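Long-range contacts in hypothetical protein (Staphylococcus aureus subsp. aureus Mu50, PDB 4PEO), which is very probably the essential cysteine protease Prp, which trims the N-terminal nine residues from ribosomal protein bL27: residues D16-G21 / H66-S71; T52-D57 / D77-I82. One frame throughout, in Å; residues are numbered along the deposited sequence.

Contact 1: residues D16-G21 / H66-S71; sequences DVIMDG and HFHIRS
Val17 pairs with Ile69 and Met19 with Phe67 as the hydrogen-bonded pairs of an antiparallel ladder; the strand axes approach to 4.7 Å. Each pair is closed twice, the straightest bond running from Ile69 N to Val17 O (2.9 Å, 170°). Ile18 faces His68 between them, Asp16 faces Arg70 beyond Val17, both non-hydrogen-bonded.

With CG beside its backbone N (chi1 -61°), Asp16 reaches two partners on the Ile18 face. Its OD2 takes a short bond from His68 NE2 (2.6 Å) on the anti lone pair, ring and carboxylate nearly coplanar, while OD1 is met on its syn side by Arg70 NH1 (3.0 Å) in a salt bridge. That double grip limits rotation of the carboxylate. Ile18 lays CD1 over one face of the His68 imidazole, 4.2 Å from its centroid, a CH-pi contact. At the far end the Asp20 carboxylate stacks on the His66 ring and accepts from His66 N through OD1 (3.0 Å); His66 ND1 is hydrogen-bonded to Asp61 OD2.

The other face carries Val17, Met19, Phe67 and Ile69. Leu41 of helix 36-51 packs on the last three, Met86 of helix 77-96 covers Val17, and strands 2-8 and 57-59 flank the pair in the sheet.

Contact 2: residues T52-D57 / D77-I82; sequences TSERPD and DEAQLI
An ST turn at Thr52, where the chain leaves helix 36-51 on its way to strand 57-59, packs against the first turns of helix 77-96. Thr52 OG1 accepts from Glu54 N (3.0 Å) and is also hydrogen-bonded to Ile48 O in the preceding helix, tying the turn to that helix. With OG1 between the backbone N and the carbonyl carbon (chi1 85°), the methyl CG2 is placed anti to the carbonyl carbon and does most of the touching. It lies 3.6 Å from Glu78 CB, where the two side chains slide past each other in opposite directions, and it meets Ile82 tip to tip, CG2 to CD1 at 3.7 Å. Ala79, between these two on the helix, touches Thr52 CG2 through its backbone N (3.8 Å) and also receives Glu54: its CB sits 3.6 Å from Glu54 CB, with CG close behind.

The Glu54 chain then bends at chi2 (72°), and its carboxylate accepts from the backbone N atoms of Val72 and Asp73. Arg55 NH1 clasps two carbonyls, Thr52 O (2.9 Å, 168°) and Glu54 O. One water spans the segments, accepting from Ser53 N and donating to Glu78 OE1 (3.1 Å). Ile48 also packs on Ala79 and Ile82, while Leu81 and Thr85 of the second subunit pack on Glu78 and Ile82 respectively.

No direct hydrogen bond joins loop and helix: their meeting is apolar apart from the water bridge, while the polar groups of Thr52 and Glu54 are spent on fixing the loop's own shape and its ties to neighbouring backbone.

The centres of the two contacts are about 15 Å apart, and their segments alternate along the chain: 16-21, 52-57, 66-71, 77-82. Contact 1 lies within the sheet; contact 2 lies at its margin, where helix 36-51 gives way to strand 57-59 and helix 77-96 begins. They join directly: Arg70 N probably donates to Asp57 O (2.8 Å), and Pro56 packs on Ile69. Strand 67-70 thus pairs on one side with 14-20 and on the other with 57-59, linking the contacts. Contact 1 lies beside His22, the probable active-site proton donor, whose side chain is about 3 Å from that of Met19; contact 2 is remote from it and borders the second subunit.

Contact 1: residues D16-G21 / H66-S71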
ATOM      1  N   ASP B  16       9.692   2.325  13.290  1.00 21.73           N
ATOM      2  CA  ASP B  16       8.856   3.510  13.412  1.00 21.26           C
ATOM      3  C   ASP B  16       8.690   4.194  12.092  1.00 23.68           C
ATOM      4  O   ASP B  16       9.636   4.277  11.305  1.00 23.65           O
ATOM      5  CB  ASP B  16       9.541   4.525  14.364  1.00 22.52           C
ATOM      6  CG  ASP B  16       9.766   4.026  15.771  1.00 26.25           C
ATOM      7  OD1 ASP B  16      10.749   3.290  15.985  1.00 25.38           O
ATOM      8  OD2 ASP B  16       8.984   4.408  16.670  1.00 27.29           O
ATOM      9  N   VAL B  17       7.519   4.770  11.877  1.00 21.13           N
ATOM     10  CA  VAL B  17       7.257   5.609  10.718  1.00 20.41           C
ATOM     11  C   VAL B  17       6.432   6.750  11.291  1.00 24.28           C
ATOM     12  O   VAL B  17       5.432   6.477  11.965  1.00 24.39           O
ATOM     13  CB  VAL B  17       6.494   4.865   9.587  1.00 24.57           C
ATOM     14  CG1 VAL B  17       6.095   5.833   8.470  1.00 25.29           C
ATOM     15  CG2 VAL B  17       7.334   3.725   9.004  1.00 24.42           C
ATOM     16  N   ILE B  18       6.838   8.008  11.051  1.00 21.06           N
ATOM     17  CA  ILE B  18       6.046   9.149  11.524  1.00 21.07           C
ATOM     18  C   ILE B  18       5.734  10.036  10.340  1.00 28.38           C
ATOM     19  O   ILE B  18       6.664  10.541   9.709  1.00 28.41           O
ATOM     20  CB  ILE B  18       6.742   9.960  12.648  1.00 24.33           C
ATOM     21  CG1 ILE B  18       7.216   9.014  13.782  1.00 24.94           C
ATOM     22  CG2 ILE B  18       5.804  11.069  13.155  1.00 26.61           C
ATOM     23  CD1 ILE B  18       7.972   9.680  14.945  1.00 34.86           C
ATOM     24  N   MET B  19       4.436  10.259  10.063  1.00 24.61           N
ATOM     25  CA  MET B  19       4.028  11.158   8.982  1.00 23.36           C
ATOM     26  C   MET B  19       3.466  12.434   9.588  1.00 28.81           C
ATOM     27  O   MET B  19       2.636  12.382  10.506  1.00 29.32           O
ATOM     28  CB  MET B  19       2.969  10.503   8.064  1.00 23.90           C
ATOM     29  CG  MET B  19       2.485  11.421   6.925  1.00 25.58           C
ATOM     30  SD  MET B  19       1.352  10.611   5.698  1.00 23.18           S
ATOM     31  CE  MET B  19       2.469   9.681   4.877  1.00 22.57           C
ATOM     32  N   ASP B  20       3.886  13.584   9.049  1.00 27.07           N
ATOM     33  CA  ASP B  20       3.361  14.863   9.503  1.00 28.66           C
ATOM     34  C   ASP B  20       3.178  15.800   8.316  1.00 35.21           C
ATOM     35  O   ASP B  20       3.904  15.675   7.327  1.00 34.33           O
ATOM     36  CB  ASP B  20       4.226  15.478  10.617  1.00 31.14           C
ATOM     37  CG  ASP B  20       3.581  16.701  11.258  1.00 37.50           C
ATOM     38  OD1 ASP B  20       2.395  16.606  11.673  1.00 36.06           O
ATOM     39  OD2 ASP B  20       4.235  17.760  11.300  1.00 41.47           O
ATOM     40  N   GLY B  21       2.178  16.680   8.403  1.00 34.96           N
ATOM     41  CA  GLY B  21       1.855  17.629   7.345  1.00 37.14           C
ATOM     42  C   GLY B  21       0.713  17.189   6.447  1.00 42.70           C
ATOM     43  O   GLY B  21       0.270  17.961   5.594  1.00 45.14           O
ATOM     44  N   HIS B  66       1.467  14.314  13.282  1.00 28.95           N
ATOM     45  CA  HIS B  66       2.511  13.463  13.873  1.00 27.04           C
ATOM     46  C   HIS B  66       2.033  12.013  14.060  1.00 29.23           C
ATOM     47  O   HIS B  66       2.097  11.459  15.160  1.00 29.81           O
ATOM     48  CB  HIS B  66       3.041  14.084  15.192  1.00 28.29           C
ATOM     49  CG  HIS B  66       3.555  15.485  15.030  1.00 32.68           C
ATOM     50  ND1 HIS B  66       2.745  16.582  15.255  1.00 36.32           N
ATOM     51  CD2 HIS B  66       4.771  15.919  14.628  1.00 33.56           C
ATOM     52  CE1 HIS B  66       3.499  17.648  15.030  1.00 35.92           C
ATOM     53  NE2 HIS B  66       4.718  17.303  14.629  1.00 34.98           N
ATOM     54  N   PHE B  67       1.505  11.429  12.978  1.00 25.19           N
ATOM     55  CA  PHE B  67       0.970  10.068  12.982  1.00 24.38           C
ATOM     56  C   PHE B  67       2.112   9.076  13.039  1.00 26.86           C
ATOM     57  O   PHE B  67       2.868   8.927  12.084  1.00 24.75           O
ATOM     58  CB  PHE B  67       0.055   9.842  11.777  1.00 25.58           C
ATOM     59  CG  PHE B  67      -0.736   8.559  11.851  1.00 27.62           C
ATOM     60  CD1 PHE B  67      -0.175   7.354  11.442  1.00 28.63           C
ATOM     61  CD2 PHE B  67      -2.041   8.554  12.327  1.00 32.84           C
ATOM     62  CE1 PHE B  67      -0.898   6.163  11.521  1.00 30.20           C
ATOM     63  CE2 PHE B  67      -2.768   7.362  12.392  1.00 36.14           C
ATOM     64  CZ  PHE B  67      -2.204   6.181  11.953  1.00 32.65           C
ATOM     65  N   HIS B  68       2.256   8.451  14.199  1.00 24.71           N
ATOM     66  CA  HIS B  68       3.361   7.572  14.521  1.00 24.16           C
ATOM     67  C   HIS B  68       2.928   6.136  14.640  1.00 28.33           C
ATOM     68  O   HIS B  68       2.091   5.801  15.478  1.00 29.73           O
ATOM     69  CB  HIS B  68       4.010   8.056  15.842  1.00 26.30           C
ATOM     70  CG  HIS B  68       5.114   7.182  16.351  1.00 29.99           C
ATOM     71  ND1 HIS B  68       5.386   7.088  17.707  1.00 33.47           N
ATOM     72  CD2 HIS B  68       5.983   6.392  15.675  1.00 30.37           C
ATOM     73  CE1 HIS B  68       6.401   6.244  17.810  1.00 32.38           C
ATOM     74  NE2 HIS B  68       6.815   5.828  16.607  1.00 31.14           N
ATOM     75  N   ILE B  69       3.503   5.295  13.776  1.00 23.67           N
ATOM     76  CA  ILE B  69       3.341   3.849  13.781  1.00 22.82           C
ATOM     77  C   ILE B  69       4.591   3.295  14.454  1.00 25.75           C
ATOM     78  O   ILE B  69       5.697   3.482  13.939  1.00 23.27           O
ATOM     79  CB  ILE B  69       3.214   3.245  12.357  1.00 25.00           C
ATOM     80  CG1 ILE B  69       2.109   3.923  11.519  1.00 26.35           C
ATOM     81  CG2 ILE B  69       3.062   1.714  12.442  1.00 26.06           C
ATOM     82  CD1 ILE B  69       2.304   3.708   9.972  1.00 29.64           C
ATOM     83  N   ARG B  70       4.426   2.602  15.573  1.00 24.42           N
ATOM     84  CA  ARG B  70       5.551   1.953  16.220  1.00 24.79           C
ATOM     85  C   ARG B  70       5.325   0.444  16.148  1.00 28.23           C
ATOM     86  O   ARG B  70       4.303  -0.046  16.641  1.00 28.29           O
ATOM     87  CB  ARG B  70       5.712   2.440  17.674  1.00 26.32           C
ATOM     88  CG  ARG B  70       6.587   1.542  18.543  1.00 36.32           C
ATOM     89  CD  ARG B  70       8.066   1.636  18.227  1.00 38.22           C
ATOM     90  NE  ARG B  70       8.857   0.823  19.160  1.00 44.42           N
ATOM     91  CZ  ARG B  70      10.187   0.797  19.199  1.00 49.88           C
ATOM     92  NH1 ARG B  70      10.899   1.564  18.378  1.00 29.70           N
ATOM     93  NH2 ARG B  70      10.815   0.025  20.074  1.00 39.54           N
ATOM     94  N   SER B  71       6.268  -0.294  15.524  1.00 23.83           N
ATOM     95  CA  SER B  71       6.139  -1.749  15.432  1.00 24.80           C
ATOM     96  C   SER B  71       6.275  -2.377  16.805  1.00 31.18           C
ATOM     97  O   SER B  71       7.099  -1.938  17.630  1.00 31.05           O
ATOM     98  CB  SER B  71       7.186  -2.335  14.486  1.00 26.98           C
ATOM     99  OG  SER B  71       7.030  -1.759  13.195  1.00 25.43           O
TER

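Contact 2: residues T52-D57 / D77-I82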
ATOM      1  N   THR B  52      -2.650  -9.393   9.389  1.00 30.71           N
ATOM      2  CA  THR B  52      -1.590  -9.986  10.218  1.00 30.99           C
ATOM      3  C   THR B  52      -1.996 -10.019  11.693  1.00 36.11           C
ATOM      4  O   THR B  52      -2.999  -9.407  12.075  1.00 36.18           O
ATOM      5  CB  THR B  52      -0.239  -9.217  10.064  1.00 29.94           C
ATOM      6  OG1 THR B  52      -0.211  -8.098  10.966  1.00 27.90           O
ATOM      7  CG2 THR B  52       0.042  -8.738   8.630  1.00 27.03           C
ATOM      8  N   SER B  53      -1.156 -10.660  12.531  1.00 33.67           N
ATOM      9  CA  SER B  53      -1.349 -10.724  13.984  1.00 35.58           C
ATOM     10  C   SER B  53      -0.688  -9.516  14.685  1.00 38.34           C
ATOM     11  O   SER B  53      -0.829  -9.353  15.899  1.00 39.47           O
ATOM     12  CB  SER B  53      -0.763 -12.024  14.535  1.00 40.34           C
ATOM     13  OG  SER B  53       0.621 -12.108  14.223  1.00 44.40           O
ATOM     14  N   GLU B  54       0.045  -8.681  13.927  1.00 32.38           N
ATOM     15  CA  GLU B  54       0.717  -7.517  14.500  1.00 30.03           C
ATOM     16  C   GLU B  54      -0.275  -6.396  14.833  1.00 33.95           C
ATOM     17  O   GLU B  54      -1.175  -6.097  14.044  1.00 33.34           O
ATOM     18  CB  GLU B  54       1.837  -7.031  13.561  1.00 28.42           C
ATOM     19  CG  GLU B  54       2.328  -5.598  13.778  1.00 27.86           C
ATOM     20  CD  GLU B  54       3.166  -5.295  15.006  1.00 32.90           C
ATOM     21  OE1 GLU B  54       3.247  -6.149  15.919  1.00 33.81           O
ATOM     22  OE2 GLU B  54       3.721  -4.175  15.067  1.00 28.73           O
ATOM     23  N   ARG B  55      -0.111  -5.793  16.014  1.00 31.67           N
ATOM     24  CA  ARG B  55      -0.936  -4.670  16.461  1.00 31.93           C
ATOM     25  C   ARG B  55       0.007  -3.535  16.810  1.00 35.73           C
ATOM     26  O   ARG B  55       0.533  -3.475  17.929  1.00 35.76           O
ATOM     27  CB  ARG B  55      -1.862  -5.053  17.636  1.00 34.69           C
ATOM     28  CG  ARG B  55      -2.879  -6.139  17.285  1.00 41.96           C
ATOM     29  CD  ARG B  55      -3.907  -5.676  16.270  1.00 43.96           C
ATOM     30  NE  ARG B  55      -4.862  -6.732  15.938  1.00 42.88           N
ATOM     31  CZ  ARG B  55      -4.721  -7.590  14.930  1.00 55.82           C
ATOM     32  NH1 ARG B  55      -3.655  -7.529  14.140  1.00 39.37           N
ATOM     33  NH2 ARG B  55      -5.640  -8.521  14.712  1.00 48.84           N
ATOM     34  N   PRO B  56       0.334  -2.685  15.816  1.00 31.42           N
ATOM     35  CA  PRO B  56       1.290  -1.600  16.085  1.00 30.34           C
ATOM     36  C   PRO B  56       0.771  -0.603  17.099  1.00 34.08           C
ATOM     37  O   PRO B  56      -0.449  -0.454  17.265  1.00 35.32           O
ATOM     38  CB  PRO B  56       1.474  -0.921  14.723  1.00 30.24           C
ATOM     39  CG  PRO B  56       0.911  -1.873  13.706  1.00 34.48           C
ATOM     40  CD  PRO B  56      -0.175  -2.626  14.429  1.00 31.71           C
ATOM     41  N   ASP B  57       1.697   0.099  17.750  1.00 29.88           N
ATOM     42  CA  ASP B  57       1.377   1.140  18.722  1.00 30.66           C
ATOM     43  C   ASP B  57       1.237   2.425  17.903  1.00 34.00           C
ATOM     44  O   ASP B  57       2.220   2.889  17.311  1.00 34.08           O
ATOM     45  CB  ASP B  57       2.510   1.230  19.759  1.00 33.25           C
ATOM     46  CG  ASP B  57       2.276   2.094  20.981  1.00 52.30           C
ATOM     47  OD1 ASP B  57       1.217   2.758  21.051  1.00 54.89           O
ATOM     48  OD2 ASP B  57       3.151   2.107  21.868  1.00 62.73           O
ATOM     49  N   ASP B  77       7.091 -11.140   9.852  1.00 29.23           N
ATOM     50  CA  ASP B  77       7.481 -10.972   8.457  1.00 27.89           C
ATOM     51  C   ASP B  77       6.395 -10.347   7.593  1.00 30.43           C
ATOM     52  O   ASP B  77       6.708  -9.561   6.700  1.00 28.01           O
ATOM     53  CB  ASP B  77       7.954 -12.303   7.858  1.00 31.76           C
ATOM     54  CG  ASP B  77       9.272 -12.824   8.424  1.00 39.35           C
ATOM     55  OD1 ASP B  77       9.967 -12.058   9.144  1.00 38.36           O
ATOM     56  OD2 ASP B  77       9.632 -13.971   8.111  1.00 44.16           O
ATOM     57  N   GLU B  78       5.124 -10.679   7.861  1.00 28.70           N
ATOM     58  CA  GLU B  78       4.002 -10.146   7.075  1.00 26.68           C
ATOM     59  C   GLU B  78       3.835  -8.641   7.320  1.00 26.63           C
ATOM     60  O   GLU B  78       3.749  -7.878   6.356  1.00 23.40           O
ATOM     61  CB  GLU B  78       2.706 -10.881   7.412  1.00 28.71           C
ATOM     62  CG  GLU B  78       2.599 -12.284   6.841  1.00 39.81           C
ATOM     63  CD  GLU B  78       1.226 -12.895   7.050  1.00 64.88           C
ATOM     64  OE1 GLU B  78       0.649 -12.726   8.151  1.00 57.64           O
ATOM     65  OE2 GLU B  78       0.722 -13.539   6.103  1.00 62.68           O
ATOM     66  N   ALA B  79       3.834  -8.204   8.602  1.00 23.84           N
ATOM     67  CA  ALA B  79       3.721  -6.774   8.936  1.00 22.51           C
ATOM     68  C   ALA B  79       4.941  -6.031   8.357  1.00 24.35           C
ATOM     69  O   ALA B  79       4.781  -4.948   7.805  1.00 22.81           O
ATOM     70  CB  ALA B  79       3.662  -6.588  10.452  1.00 24.17           C
ATOM     71  N   GLN B  80       6.146  -6.642   8.436  1.00 22.17           N
ATOM     72  CA  GLN B  80       7.357  -6.022   7.880  1.00 22.54           C
ATOM     73  C   GLN B  80       7.250  -5.853   6.358  1.00 24.70           C
ATOM     74  O   GLN B  80       7.598  -4.785   5.837  1.00 23.29           O
ATOM     75  CB  GLN B  80       8.609  -6.807   8.265  1.00 24.72           C
ATOM     76  CG  GLN B  80       9.014  -6.572   9.738  1.00 24.93           C
ATOM     77  CD  GLN B  80       9.437  -5.134   9.983  1.00 24.04           C
ATOM     78  OE1 GLN B  80      10.295  -4.603   9.282  1.00 27.18           O
ATOM     79  NE2 GLN B  80       8.871  -4.472  10.990  1.00 23.29           N
ATOM     80  N   LEU B  81       6.709  -6.866   5.664  1.00 22.74           N
ATOM     81  CA  LEU B  81       6.506  -6.762   4.211  1.00 22.39           C
ATOM     82  C   LEU B  81       5.527  -5.625   3.891  1.00 24.88           C
ATOM     83  O   LEU B  81       5.752  -4.870   2.944  1.00 23.62           O
ATOM     84  CB  LEU B  81       5.991  -8.083   3.620  1.00 23.54           C
ATOM     85  CG  LEU B  81       5.801  -8.102   2.107  1.00 26.74           C
ATOM     86  CD1 LEU B  81       7.118  -7.835   1.371  1.00 28.68           C
ATOM     87  CD2 LEU B  81       5.194  -9.410   1.654  1.00 29.93           C
ATOM     88  N   ILE B  82       4.448  -5.491   4.675  1.00 21.67           N
ATOM     89  CA  ILE B  82       3.478  -4.406   4.469  1.00 21.36           C
ATOM     90  C   ILE B  82       4.146  -3.042   4.673  1.00 22.92           C
ATOM     91  O   ILE B  82       3.932  -2.119   3.882  1.00 21.73           O
ATOM     92  CB  ILE B  82       2.219  -4.610   5.353  1.00 24.00           C
ATOM     93  CG1 ILE B  82       1.464  -5.897   4.901  1.00 24.91           C
ATOM     94  CG2 ILE B  82       1.293  -3.373   5.258  1.00 23.85           C
ATOM     95  CD1 ILE B  82       0.324  -6.329   5.860  1.00 30.05           C
TER
HETATM   96  O   HOH W   1       0.715 -12.279  11.230  1.00 40.65           O